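Local atomic coordinates of beta-N-acetylhexosaminidase (Arthrobacter aurescens, PDB entry 3RCN), a protein that is a family 20 glycosyl hydrolase that probably hydrolyses terminal non-reducing N-acetyl-D-hexosamine residues in N-acetyl-beta-D-hexosaminides. Residues 164-169 and 500-505; 180-185 and 292-297; 193-198 and 253-258; 493-498 and 514-519. All coordinates share one frame; numbering follows the deposited sequence.

Contact 1: residues 164-169 and 500-505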
loop_
_atom_site.group_PDB
_atom_site.type_symbol
_atom_site.label_atom_id
_atom_site.label_comp_id
_atom_site.label_asym_id
_atom_site.label_seq_id
_atom_site.Cartn_x
_atom_site.Cartn_y
_atom_site.Cartn_z
HETATM N N MSE A 164 9.490 -9.365 0.161
HETATM C CA MSE A 164 10.124 -10.568 -0.400
HETATM C C MSE A 164 11.637 -10.418 -0.533
HETATM O O MSE A 164 12.393 -11.316 -0.171
HETATM C CB MSE A 164 9.572 -10.902 -1.787
HETATM C CG MSE A 164 8.196 -11.518 -1.829
HETATM SE SE MSE A 164 7.701 -11.863 -3.698
HETATM C CE MSE A 164 9.061 -13.126 -4.271
ATOM N N ALA A 165 12.073 -9.292 -1.086
ATOM C CA ALA A 165 13.489 -9.086 -1.336
ATOM C C ALA A 165 14.253 -9.039 -0.011
ATOM O O ALA A 165 15.438 -9.393 0.060
ATOM C CB ALA A 165 13.704 -7.806 -2.138
HETATM N N MSE A 166 13.566 -8.598 1.037
HETATM C CA MSE A 166 14.179 -8.487 2.354
HETATM C C MSE A 166 14.460 -9.872 2.926
HETATM O O MSE A 166 15.344 -10.048 3.760
HETATM C CB MSE A 166 13.286 -7.675 3.299
HETATM C CG MSE A 166 13.883 -7.449 4.683
HETATM SE SE MSE A 166 13.347 -8.802 5.992
HETATM C CE MSE A 166 11.757 -7.858 6.751
ATOM N N HIS A 167 13.697 -10.853 2.467
ATOM C CA HIS A 167 13.921 -12.248 2.847
ATOM C C HIS A 167 14.808 -13.012 1.850
ATOM O O HIS A 167 15.032 -14.214 2.000
ATOM C CB HIS A 167 12.594 -12.961 3.064
ATOM C CG HIS A 167 11.841 -12.469 4.259
ATOM N ND1 HIS A 167 10.971 -11.404 4.202
ATOM C CD2 HIS A 167 11.853 -12.885 5.546
ATOM C CE1 HIS A 167 10.459 -11.195 5.404
ATOM N NE2 HIS A 167 10.978 -12.079 6.234
ATOM N N LYS A 168 15.317 -12.291 0.852
ATOM C CA LYS A 168 16.204 -12.837 -0.169
ATOM C C LYS A 168 15.517 -13.848 -1.084
ATOM O O LYS A 168 16.176 -14.678 -1.676
ATOM C CB LYS A 168 17.424 -13.488 0.489
ATOM C CG LYS A 168 18.380 -12.514 1.216
ATOM C CD LYS A 168 19.586 -13.269 1.811
ATOM C CE LYS A 168 20.712 -12.348 2.302
ATOM N NZ LYS A 168 20.387 -11.612 3.556
ATOM N N LEU A 169 14.195 -13.751 -1.198
ATOM C CA LEU A 169 13.428 -14.522 -2.162
ATOM C C LEU A 169 13.646 -13.898 -3.530
ATOM O O LEU A 169 13.551 -12.678 -3.667
ATOM C CB LEU A 169 11.941 -14.521 -1.803
ATOM C CG LEU A 169 11.659 -15.215 -0.465
ATOM C CD1 LEU A 169 10.270 -14.918 0.058
ATOM C CD2 LEU A 169 11.875 -16.717 -0.567
ATOM N N GLY A 500 12.834 -12.404 18.987
ATOM C CA GLY A 500 13.848 -11.466 19.436
ATOM C C GLY A 500 14.050 -10.250 18.545
ATOM O O GLY A 500 14.152 -9.135 19.044
ATOM N N ALA A 501 14.115 -10.459 17.232
ATOM C CA ALA A 501 14.396 -9.378 16.274
ATOM C C ALA A 501 13.395 -9.255 15.110
ATOM O O ALA A 501 12.833 -8.181 14.870
ATOM C CB ALA A 501 15.831 -9.437 15.769
ATOM N N HIS A 502 13.271 -10.331 14.334
ATOM C CA HIS A 502 12.542 -10.319 13.061
ATOM C C HIS A 502 11.089 -9.841 13.067
ATOM O O HIS A 502 10.666 -9.144 12.141
ATOM C CB HIS A 502 12.620 -11.684 12.386
ATOM C CG HIS A 502 12.457 -11.624 10.898
ATOM N ND1 HIS A 502 13.389 -11.037 10.076
ATOM C CD2 HIS A 502 11.455 -12.058 10.093
ATOM C CE1 HIS A 502 12.978 -11.124 8.817
ATOM N NE2 HIS A 502 11.810 -11.732 8.805
ATOM N N LEU A 503 10.315 -10.220 14.079
ATOM C CA LEU A 503 8.950 -9.710 14.168
ATOM C C LEU A 503 8.953 -8.180 14.159
ATOM O O LEU A 503 8.048 -7.558 13.599
ATOM C CB LEU A 503 8.235 -10.220 15.420
ATOM C CG LEU A 503 7.759 -11.673 15.484
ATOM C CD1 LEU A 503 6.820 -11.826 16.666
ATOM C CD2 LEU A 503 7.066 -12.123 14.183
ATOM N N ALA A 504 9.968 -7.577 14.777
ATOM C CA ALA A 504 10.080 -6.116 14.813
ATOM C C ALA A 504 10.369 -5.561 13.426
ATOM O O ALA A 504 9.927 -4.457 13.094
ATOM C CB ALA A 504 11.155 -5.677 15.784
ATOM N N ARG A 505 11.111 -6.331 12.622
ATOM C CA ARG A 505 11.396 -5.951 11.234
ATOM C C ARG A 505 10.134 -6.013 10.371
ATOM O O ARG A 505 9.885 -5.113 9.557
ATOM C CB ARG A 505 12.464 -6.850 10.630
ATOM C CG ARG A 505 13.843 -6.699 11.226
ATOM C CD ARG A 505 14.813 -7.698 10.591
ATOM N NE ARG A 505 15.970 -7.941 11.441
ATOM C CZ ARG A 505 16.342 -9.140 11.871
ATOM N NH1 ARG A 505 15.661 -10.219 11.504
ATOM N NH2 ARG A 505 17.402 -9.260 12.657
#
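His167 NE2 and His502 NE2 lie 2.7 Å apart and share one hydrogen bond in which either ring could be the donor; at 132° it is clearly bent. Each nitrogen sits at the edge of the other imidazole, and the rings meet rim to rim with their planes 77° apart, neither over the other's face. Arg505 fixes the rotation of His502: its NH1 donates to His502 ND1 at 2.8 Å, in the plane of both ring and guanidinium, while NH2 goes on to Gln9 O. Selenomethionine Met166 packs beside this polar chain. Its CG stands anti to the backbone N (chi1 -177°) and the chain then bends twice, bringing Met166 SE over the rim of one His167 face and 3.7 Å from His502 CE1, an oblique selenium-aromatic contact. Met166 CE reaches Arg505 CB at 4.1 Å. A leucine in place of His502 would probably leave Arg505 NH1 without this ring acceptor and His167 NE2 without this imidazole partner. The bond joins helix 491-508 to the end of helix 154-166, closed by a Schellman motif with Lys168 at positive phi, in the beta-alpha-beta crossover from strand 140-146 to strand 171-178 of the alpha-beta barrel.

Contact 2: residues 180-185 and 292-297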
loop_
_atom_site.group_PDB
_atom_site.type_symbol
_atom_site.label_atom_id
_atom_site.label_comp_id
_atom_site.label_asym_id
_atom_site.label_seq_id
_atom_site.Cartn_x
_atom_site.Cartn_y
_atom_site.Cartn_z
ATOM N N GLN A 180 -12.351 -16.821 -11.838
ATOM C CA GLN A 180 -13.003 -15.729 -11.105
ATOM C C GLN A 180 -12.537 -14.316 -11.452
ATOM O O GLN A 180 -12.992 -13.364 -10.851
ATOM C CB GLN A 180 -12.884 -15.968 -9.603
ATOM C CG GLN A 180 -13.458 -17.314 -9.184
ATOM C CD GLN A 180 -12.439 -18.448 -9.213
ATOM O OE1 GLN A 180 -11.320 -18.298 -9.714
ATOM N NE2 GLN A 180 -12.826 -19.587 -8.664
ATOM N N GLY A 181 -11.606 -14.199 -12.392
ATOM C CA GLY A 181 -11.197 -12.919 -12.940
ATOM C C GLY A 181 -9.942 -13.038 -13.798
ATOM O O GLY A 181 -9.190 -13.997 -13.667
ATOM N N TRP A 182 -9.710 -12.025 -14.632
ATOM C CA TRP A 182 -8.557 -11.907 -15.517
ATOM C C TRP A 182 -7.908 -10.527 -15.268
ATOM O O TRP A 182 -8.543 -9.488 -15.468
ATOM C CB TRP A 182 -9.018 -12.038 -16.973
ATOM C CG TRP A 182 -7.904 -11.877 -17.991
ATOM C CD1 TRP A 182 -7.254 -10.724 -18.315
ATOM C CD2 TRP A 182 -7.331 -12.907 -18.817
ATOM N NE1 TRP A 182 -6.303 -10.971 -19.275
ATOM C CE2 TRP A 182 -6.330 -12.301 -19.601
ATOM C CE3 TRP A 182 -7.566 -14.282 -18.963
ATOM C CZ2 TRP A 182 -5.558 -13.021 -20.519
ATOM C CZ3 TRP A 182 -6.802 -14.998 -19.876
ATOM C CH2 TRP A 182 -5.801 -14.367 -20.635
ATOM N N ARG A 183 -6.667 -10.512 -14.781
ATOM C CA ARG A 183 -6.056 -9.272 -14.300
ATOM C C ARG A 183 -5.144 -8.547 -15.279
ATOM O O ARG A 183 -4.607 -7.485 -14.969
ATOM C CB ARG A 183 -5.277 -9.522 -13.008
ATOM C CG ARG A 183 -6.065 -10.164 -11.901
ATOM C CD ARG A 183 -7.368 -9.464 -11.639
ATOM N NE ARG A 183 -8.146 -10.195 -10.647
ATOM C CZ ARG A 183 -9.458 -10.053 -10.497
ATOM N NH1 ARG A 183 -10.110 -9.205 -11.276
ATOM N NH2 ARG A 183 -10.118 -10.760 -9.584
HETATM N N MSE A 184 -4.936 -9.103 -16.456
HETATM C CA MSE A 184 -3.964 -8.482 -17.339
HETATM C C MSE A 184 -4.580 -7.872 -18.595
HETATM O O MSE A 184 -5.246 -8.544 -19.378
HETATM C CB MSE A 184 -2.854 -9.461 -17.695
HETATM C CG MSE A 184 -1.762 -8.793 -18.493
HETATM SE SE MSE A 184 -0.544 -10.054 -19.338
HETATM C CE MSE A 184 0.564 -8.752 -20.286
ATOM N N GLN A 185 -4.343 -6.586 -18.779
ATOM C CA GLN A 185 -4.870 -5.880 -19.929
ATOM C C GLN A 185 -4.158 -6.336 -21.199
ATOM O O GLN A 185 -2.922 -6.340 -21.263
ATOM C CB GLN A 185 -4.701 -4.384 -19.727
ATOM C CG GLN A 185 -4.805 -3.559 -20.978
ATOM C CD GLN A 185 -4.451 -2.105 -20.711
ATOM O OE1 GLN A 185 -5.339 -1.239 -20.642
ATOM N NE2 GLN A 185 -3.149 -1.827 -20.544
ATOM N N GLU A 292 -5.092 -19.679 -31.549
ATOM C CA GLU A 292 -4.690 -18.395 -32.101
ATOM C C GLU A 292 -4.871 -17.281 -31.053
ATOM O O GLU A 292 -4.031 -16.383 -30.914
ATOM C CB GLU A 292 -5.478 -18.074 -33.375
ATOM C CG GLU A 292 -5.109 -16.727 -34.000
ATOM C CD GLU A 292 -6.295 -16.033 -34.667
ATOM O OE1 GLU A 292 -7.196 -16.746 -35.169
ATOM O OE2 GLU A 292 -6.324 -14.776 -34.685
ATOM N N PHE A 293 -5.976 -17.356 -30.320
ATOM C CA PHE A 293 -6.281 -16.373 -29.303
ATOM C C PHE A 293 -5.136 -16.303 -28.303
ATOM O O PHE A 293 -4.611 -15.228 -28.015
ATOM C CB PHE A 293 -7.579 -16.752 -28.597
ATOM C CG PHE A 293 -8.074 -15.709 -27.648
ATOM C CD1 PHE A 293 -7.649 -15.698 -26.326
ATOM C CD2 PHE A 293 -8.969 -14.738 -28.070
ATOM C CE1 PHE A 293 -8.105 -14.732 -25.444
ATOM C CE2 PHE A 293 -9.427 -13.773 -27.190
ATOM C CZ PHE A 293 -8.991 -13.773 -25.877
ATOM N N TYR A 294 -4.735 -17.460 -27.795
ATOM C CA TYR A 294 -3.750 -17.499 -26.734
ATOM C C TYR A 294 -2.314 -17.291 -27.204
ATOM O O TYR A 294 -1.448 -16.987 -26.396
ATOM C CB TYR A 294 -3.885 -18.783 -25.934
ATOM C CG TYR A 294 -4.981 -18.697 -24.916
ATOM C CD1 TYR A 294 -6.265 -19.116 -25.220
ATOM C CD2 TYR A 294 -4.739 -18.170 -23.652
ATOM C CE1 TYR A 294 -7.281 -19.027 -24.294
ATOM C CE2 TYR A 294 -5.752 -18.072 -22.712
ATOM C CZ TYR A 294 -7.019 -18.502 -23.042
ATOM O OH TYR A 294 -8.031 -18.420 -22.122
ATOM N N ARG A 295 -2.065 -17.442 -28.498
ATOM C CA ARG A 295 -0.765 -17.076 -29.061
ATOM C C ARG A 295 -0.677 -15.572 -29.081
ATOM O O ARG A 295 0.370 -14.999 -28.779
ATOM C CB ARG A 295 -0.585 -17.578 -30.494
ATOM C CG ARG A 295 -0.415 -19.060 -30.650
ATOM C CD ARG A 295 -0.040 -19.362 -32.094
ATOM N NE ARG A 295 0.089 -20.785 -32.325
ATOM C CZ ARG A 295 -0.814 -21.500 -32.979
ATOM N NH1 ARG A 295 -1.884 -20.881 -33.474
ATOM N NH2 ARG A 295 -0.637 -22.817 -33.148
ATOM N N ASN A 296 -1.787 -14.935 -29.448
ATOM C CA ASN A 296 -1.871 -13.477 -29.403
ATOM C C ASN A 296 -1.716 -12.917 -27.979
ATOM O O ASN A 296 -1.063 -11.895 -27.776
ATOM C CB ASN A 296 -3.158 -12.989 -30.064
ATOM C CG ASN A 296 -3.130 -13.165 -31.573
ATOM O OD1 ASN A 296 -2.070 -13.101 -32.190
ATOM N ND2 ASN A 296 -4.292 -13.395 -32.170
ATOM N N VAL A 297 -2.299 -13.600 -26.998
ATOM C CA VAL A 297 -2.124 -13.209 -25.612
ATOM C C VAL A 297 -0.663 -13.379 -25.223
ATOM O O VAL A 297 -0.068 -12.493 -24.606
ATOM C CB VAL A 297 -3.013 -14.041 -24.666
ATOM C CG1 VAL A 297 -2.521 -13.934 -23.244
ATOM C CG2 VAL A 297 -4.466 -13.607 -24.770
#
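Trp182 meets the helix at 292-297 through apolar contacts made by the far edge of its six-membered ring. Trp182 CZ2 lies 4.2 Å from Val297 CG1, the methyl anti to the backbone N, and the two side chains approach from opposite directions. The next ring atom, Trp182 CH2, comes 4.2 Å from Tyr294 CE2, reaching the tyrosine obliquely. Both partners lie near the indole plane, so the tryptophan enters edge first between a methyl and a phenol ring. One face of Tyr294 is in turn covered toward its rim by Phe293 CD1, and Ala253 of helix 251-256 touches both Trp182 and Tyr294.

The polar part lies within 180-185 itself. Trp182 NE1 donates to Met184 O at 2.6 Å, in the carbonyl plane, on a lone pair and only 4° out of the indole plane, which holds the ring flat as it points at the helix. Were Trp182 an alanine, a gap would be likely to open beside Val297 and Tyr294, and Met184 O to lose its indole donor.

No hydrogen bond crosses between the segments. The buried indole nitrogen is satisfied locally, so the chain after barrel strand 171-178 can offer helix 288-304 a purely hydrocarbon edge.

Contact 3: residues 193-198 and 253-258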
loop_
_atom_site.group_PDB
_atom_site.type_symbol
_atom_site.label_atom_id
_atom_site.label_comp_id
_atom_site.label_asym_id
_atom_site.label_seq_id
_atom_site.Cartn_x
_atom_site.Cartn_y
_atom_site.Cartn_z
ATOM N N THR A 193 -10.240 -7.569 -19.942
ATOM C CA THR A 193 -10.409 -6.705 -18.784
ATOM C C THR A 193 -11.809 -6.084 -18.629
ATOM O O THR A 193 -12.353 -6.074 -17.527
ATOM C CB THR A 193 -9.292 -5.665 -18.692
ATOM O OG1 THR A 193 -9.232 -4.918 -19.914
ATOM C CG2 THR A 193 -7.956 -6.376 -18.462
ATOM N N GLU A 194 -12.405 -5.601 -19.720
ATOM C CA GLU A 194 -13.722 -4.958 -19.631
ATOM C C GLU A 194 -14.783 -5.875 -19.026
ATOM O O GLU A 194 -15.607 -5.460 -18.221
ATOM C CB GLU A 194 -14.194 -4.466 -20.995
ATOM C CG GLU A 194 -13.432 -3.279 -21.542
ATOM C CD GLU A 194 -13.780 -2.985 -23.000
ATOM O OE1 GLU A 194 -14.748 -3.589 -23.525
ATOM O OE2 GLU A 194 -13.077 -2.156 -23.624
ATOM N N THR A 195 -14.747 -7.128 -19.428
ATOM C CA THR A 195 -15.688 -8.139 -18.975
ATOM C C THR A 195 -15.003 -9.028 -17.940
ATOM O O THR A 195 -15.514 -9.204 -16.845
ATOM C CB THR A 195 -16.314 -8.935 -20.157
ATOM O OG1 THR A 195 -17.139 -8.051 -20.929
ATOM C CG2 THR A 195 -17.174 -10.088 -19.657
ATOM N N GLY A 196 -13.904 -9.665 -18.337
ATOM C CA GLY A 196 -13.176 -10.587 -17.479
ATOM C C GLY A 196 -12.545 -10.069 -16.192
ATOM O O GLY A 196 -12.193 -10.867 -15.318
ATOM N N ALA A 197 -12.415 -8.754 -16.041
ATOM C CA ALA A 197 -11.717 -8.210 -14.870
ATOM C C ALA A 197 -12.582 -8.020 -13.629
ATOM O O ALA A 197 -12.094 -7.508 -12.613
ATOM C CB ALA A 197 -11.008 -6.915 -15.212
ATOM N N TRP A 198 -13.860 -8.399 -13.709
ATOM C CA TRP A 198 -14.756 -8.276 -12.552
ATOM C C TRP A 198 -15.827 -9.354 -12.505
ATOM O O TRP A 198 -16.234 -9.877 -13.534
ATOM C CB TRP A 198 -15.411 -6.882 -12.496
ATOM C CG TRP A 198 -16.421 -6.621 -13.583
ATOM C CD1 TRP A 198 -16.157 -6.231 -14.866
ATOM C CD2 TRP A 198 -17.856 -6.718 -13.481
ATOM N NE1 TRP A 198 -17.331 -6.082 -15.568
ATOM C CE2 TRP A 198 -18.385 -6.373 -14.747
ATOM C CE3 TRP A 198 -18.735 -7.066 -12.452
ATOM C CZ2 TRP A 198 -19.772 -6.363 -15.008
ATOM C CZ3 TRP A 198 -20.109 -7.053 -12.714
ATOM C CH2 TRP A 198 -20.608 -6.705 -13.986
ATOM N N ALA A 253 -11.893 -15.684 -19.143
ATOM C CA ALA A 253 -11.646 -15.486 -20.570
ATOM C C ALA A 253 -12.851 -15.905 -21.443
ATOM O O ALA A 253 -13.193 -15.235 -22.421
ATOM C CB ALA A 253 -10.382 -16.231 -20.990
ATOM N N ILE A 254 -13.502 -17.007 -21.079
ATOM C CA ILE A 254 -14.696 -17.467 -21.785
ATOM C C ILE A 254 -15.862 -16.469 -21.674
ATOM O O ILE A 254 -16.569 -16.238 -22.651
ATOM C CB ILE A 254 -15.120 -18.887 -21.316
ATOM C CG1 ILE A 254 -14.040 -19.903 -21.682
ATOM C CG2 ILE A 254 -16.451 -19.300 -21.944
ATOM C CD1 ILE A 254 -14.129 -21.184 -20.899
ATOM N N ALA A 255 -16.057 -15.887 -20.493
ATOM C CA ALA A 255 -17.040 -14.808 -20.321
ATOM C C ALA A 255 -16.799 -13.648 -21.285
ATOM O O ALA A 255 -17.718 -13.175 -21.951
ATOM C CB ALA A 255 -17.053 -14.291 -18.863
ATOM N N ALA A 256 -15.555 -13.184 -21.330
ATOM C CA ALA A 256 -15.142 -12.121 -22.234
ATOM C C ALA A 256 -15.384 -12.486 -23.695
ATOM O O ALA A 256 -15.992 -11.709 -24.432
ATOM C CB ALA A 256 -13.661 -11.796 -22.015
ATOM N N TYR A 257 -14.898 -13.666 -24.101
ATOM C CA TYR A 257 -14.977 -14.136 -25.488
ATOM C C TYR A 257 -15.526 -15.563 -25.561
ATOM O O TYR A 257 -14.760 -16.523 -25.565
ATOM C CB TYR A 257 -13.593 -14.067 -26.154
ATOM C CG TYR A 257 -13.077 -12.649 -26.305
ATOM C CD1 TYR A 257 -13.384 -11.900 -27.432
ATOM C CD2 TYR A 257 -12.306 -12.049 -25.315
ATOM C CE1 TYR A 257 -12.934 -10.604 -27.583
ATOM C CE2 TYR A 257 -11.850 -10.740 -25.459
ATOM C CZ TYR A 257 -12.174 -10.027 -26.597
ATOM O OH TYR A 257 -11.736 -8.733 -26.770
ATOM N N PRO A 258 -16.862 -15.700 -25.631
ATOM C CA PRO A 258 -17.551 -16.991 -25.473
ATOM C C PRO A 258 -17.149 -18.069 -26.478
ATOM O O PRO A 258 -17.361 -19.251 -26.209
ATOM C CB PRO A 258 -19.034 -16.628 -25.649
ATOM C CG PRO A 258 -19.111 -15.186 -25.353
ATOM C CD PRO A 258 -17.815 -14.595 -25.825
HETATM O O HOH W 1 -18.105 -9.831 -23.303
#
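The turn at 195-198 comes up against the last turn of helix 251-256, with Thr195 CA only 5.2 Å from Ala256 CA. Thr195 does most of the touching. Its OG1 lies beside the backbone N (chi1 -67°), which leaves the methyl CG2 anti to that N; Thr195 CG2 rests on the helix backbone, 3.9 Å from Ala256 CA and equally near Ala255 O. The other branch, Thr195 OG1, turns to a water 3.1 Å away; this water donates to Ala256 O at 3.0 Å, so a carbonyl at the helix end is tied to the threonine through a single bridging molecule. Thr195 opens a type I beta turn that runs to Trp198. The two segments follow strands 171-178 and 239-243, parallel neighbours in the alpha-beta barrel, and their contact joins the chain beyond those two strands. Gly196 takes the next place in the turn, its N lying 4.3 Å from Ala256 CB, and Ala255 CB stands at the same distance from Thr195 CG2. The small Gly196, Ala255 and Ala256 are consistent with so close an approach. An acetic acid molecule, probably from the crystallisation liquor, is bound about 4 Å from the Thr195 side chain. Trp198, at the far end of the turn, makes a weak bond from NE1 to Glu194 O and packs on Pro521 of the second subunit.

Contact 4: residues 493-498 and 514-519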
loop_
_atom_site.group_PDB
_atom_site.type_symbol
_atom_site.label_atom_id
_atom_site.label_comp_id
_atom_site.label_asym_id
_atom_site.label_seq_id
_atom_site.Cartn_x
_atom_site.Cartn_y
_atom_site.Cartn_z
ATOM N N GLU A 493 15.810 -22.574 18.347
ATOM C CA GLU A 493 16.796 -21.525 18.149
ATOM C C GLU A 493 16.228 -20.452 17.226
ATOM O O GLU A 493 16.326 -19.258 17.516
ATOM C CB GLU A 493 18.080 -22.119 17.569
ATOM C CG GLU A 493 19.259 -21.169 17.551
ATOM C CD GLU A 493 19.232 -20.211 16.370
ATOM O OE1 GLU A 493 19.016 -20.681 15.223
ATOM O OE2 GLU A 493 19.432 -18.992 16.597
ATOM N N PHE A 494 15.631 -20.895 16.120
ATOM C CA PHE A 494 14.980 -20.011 15.156
ATOM C C PHE A 494 13.966 -19.077 15.817
ATOM O O PHE A 494 13.904 -17.896 15.483
ATOM C CB PHE A 494 14.287 -20.840 14.070
ATOM C CG PHE A 494 13.520 -20.018 13.065
ATOM C CD1 PHE A 494 14.178 -19.356 12.041
ATOM C CD2 PHE A 494 12.138 -19.917 13.141
ATOM C CE1 PHE A 494 13.474 -18.594 11.116
ATOM C CE2 PHE A 494 11.421 -19.156 12.219
ATOM C CZ PHE A 494 12.091 -18.496 11.205
ATOM N N LEU A 495 13.172 -19.612 16.744
ATOM C CA LEU A 495 12.130 -18.839 17.423
ATOM C C LEU A 495 12.680 -17.618 18.127
ATOM O O LEU A 495 12.112 -16.529 18.047
ATOM C CB LEU A 495 11.411 -19.697 18.455
ATOM C CG LEU A 495 10.175 -20.428 17.963
ATOM C CD1 LEU A 495 9.405 -20.955 19.160
ATOM C CD2 LEU A 495 9.323 -19.480 17.139
ATOM N N THR A 496 13.783 -17.823 18.837
ATOM C CA THR A 496 14.422 -16.759 19.591
ATOM C C THR A 496 14.885 -15.641 18.663
ATOM O O THR A 496 14.830 -14.473 19.020
ATOM C CB THR A 496 15.600 -17.294 20.445
ATOM O OG1 THR A 496 16.740 -17.542 19.612
ATOM C CG2 THR A 496 15.200 -18.589 21.151
ATOM N N ARG A 497 15.336 -15.983 17.465
ATOM C CA ARG A 497 15.650 -14.937 16.502
ATOM C C ARG A 497 14.377 -14.263 15.961
ATOM O O ARG A 497 14.340 -13.039 15.774
ATOM C CB ARG A 497 16.527 -15.478 15.378
ATOM C CG ARG A 497 17.921 -15.812 15.858
ATOM C CD ARG A 497 18.804 -16.290 14.725
ATOM N NE ARG A 497 18.436 -17.627 14.276
ATOM C CZ ARG A 497 18.238 -17.961 13.006
ATOM N NH1 ARG A 497 18.377 -17.040 12.058
ATOM N NH2 ARG A 497 17.905 -19.209 12.685
ATOM N N LEU A 498 13.337 -15.062 15.734
ATOM C CA LEU A 498 12.080 -14.562 15.186
ATOM C C LEU A 498 11.455 -13.551 16.134
ATOM O O LEU A 498 11.228 -12.390 15.777
ATOM C CB LEU A 498 11.106 -15.719 14.938
ATOM C CG LEU A 498 9.781 -15.336 14.284
ATOM C CD1 LEU A 498 10.002 -14.933 12.840
ATOM C CD2 LEU A 498 8.794 -16.474 14.361
ATOM N N ARG A 514 0.415 -13.213 11.580
ATOM C CA ARG A 514 -0.290 -13.928 12.640
ATOM C C ARG A 514 0.605 -13.926 13.859
ATOM O O ARG A 514 1.721 -14.426 13.794
ATOM C CB ARG A 514 -0.616 -15.380 12.273
ATOM C CG ARG A 514 -1.707 -15.989 13.178
ATOM C CD ARG A 514 -1.901 -17.493 12.998
ATOM N NE ARG A 514 -0.985 -18.236 13.859
ATOM C CZ ARG A 514 -1.353 -19.028 14.866
ATOM N NH1 ARG A 514 -2.634 -19.221 15.151
ATOM N NH2 ARG A 514 -0.423 -19.651 15.578
ATOM N N PRO A 515 0.128 -13.349 14.974
ATOM C CA PRO A 515 0.938 -13.411 16.191
ATOM C C PRO A 515 1.120 -14.864 16.600
ATOM O O PRO A 515 0.242 -15.688 16.344
ATOM C CB PRO A 515 0.085 -12.665 17.216
ATOM C CG PRO A 515 -0.771 -11.752 16.404
ATOM C CD PRO A 515 -1.102 -12.562 15.173
ATOM N N LEU A 516 2.252 -15.170 17.220
ATOM C CA LEU A 516 2.571 -16.543 17.575
ATOM C C LEU A 516 1.519 -17.209 18.473
ATOM O O LEU A 516 1.273 -18.423 18.383
ATOM C CB LEU A 516 3.961 -16.602 18.198
ATOM C CG LEU A 516 5.093 -16.633 17.163
ATOM C CD1 LEU A 516 4.992 -15.486 16.164
ATOM C CD2 LEU A 516 6.435 -16.607 17.860
ATOM N N SER A 517 0.877 -16.407 19.313
ATOM C CA SER A 517 -0.119 -16.913 20.253
ATOM C C SER A 517 -1.501 -17.012 19.612
ATOM O O SER A 517 -2.477 -17.351 20.264
ATOM C CB SER A 517 -0.143 -16.093 21.548
ATOM O OG SER A 517 -0.319 -14.710 21.294
ATOM N N GLY A 518 -1.577 -16.735 18.321
ATOM C CA GLY A 518 -2.849 -16.780 17.630
ATOM C C GLY A 518 -3.386 -15.454 17.152
ATOM O O GLY A 518 -2.825 -14.398 17.449
ATOM N N PRO A 519 -4.432 -15.512 16.321
ATOM C CA PRO A 519 -4.996 -14.336 15.653
ATOM C C PRO A 519 -5.447 -13.244 16.612
ATOM O O PRO A 519 -6.055 -13.539 17.643
ATOM C CB PRO A 519 -6.202 -14.906 14.888
ATOM C CG PRO A 519 -6.382 -16.316 15.393
ATOM C CD PRO A 519 -5.044 -16.763 15.845
#
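Leu516 and Leu495 touch through their CD2 methyls, 4.1 Å apart, their side chains sliding past each other in opposite directions. The same Leu516 methyl also meets Leu498 CD2 at 4.2 Å, so one branch of a loop leucine rests against two leucines a helical turn apart. The CB of Leu516 points toward the helix; with CG anti to the carbonyl carbon (chi1 -82°), CD2 reaches the two leucines, and Thr499 and Leu503 carry the packing further along. This small hydrocarbon patch is the tight part of the contact, and Leu498 is its buried member.

The looser, solvent side holds exposed Thr496 on the helix and exposed Ser517 in the loop, and no hydrogen bond crosses the gap. Thr496 turns its OG1 back to Glu493 O at 2.7 Å, in the carbonyl plane and on a lone pair. Ser517 sits in a type I beta turn that runs from Pro515 to Gly518, where Gly518 N bonds to Pro515 O at 2.9 Å. Gly518 CA lies over the rim of one guanidinium face of Arg514, itself paired with Glu418.

Separate from both is buried Arg497, held within the helix: it grips the Glu493 carboxylate side-on, with NE 2.9 Å from OE2 and NH2 on OE1, both on the syn side, and NH2 also forms a salt bridge with Glu480.

The contact folds the chain after helix 491-508 back along that helix; Phe494 faces helix 474-483, while Arg514 and Pro519 rest on Phe469 of helix 464-471.

How the contacts relate
The four contacts form two pairs on opposite sides of the chain's centre. Contacts 1 and 4 share helix 491-508, with centres about 13 Å apart; a probable hydrogen bond from Leu503 N to Leu498 O, 2.9 Å, runs directly between them, and Leu503 also packs on Leu516. Contacts 2 and 3 lie closer, about 9 Å between centres, joined by a probable bond from Trp182 N to Gly196 O at 2.8 Å; in sequence, both segments of contact 3 fall between those of contact 2. Centres in different pairs are about 35 to 43 Å apart. All four lie away from Glu316, the predicted proton donor, and are packing contacts within the fold.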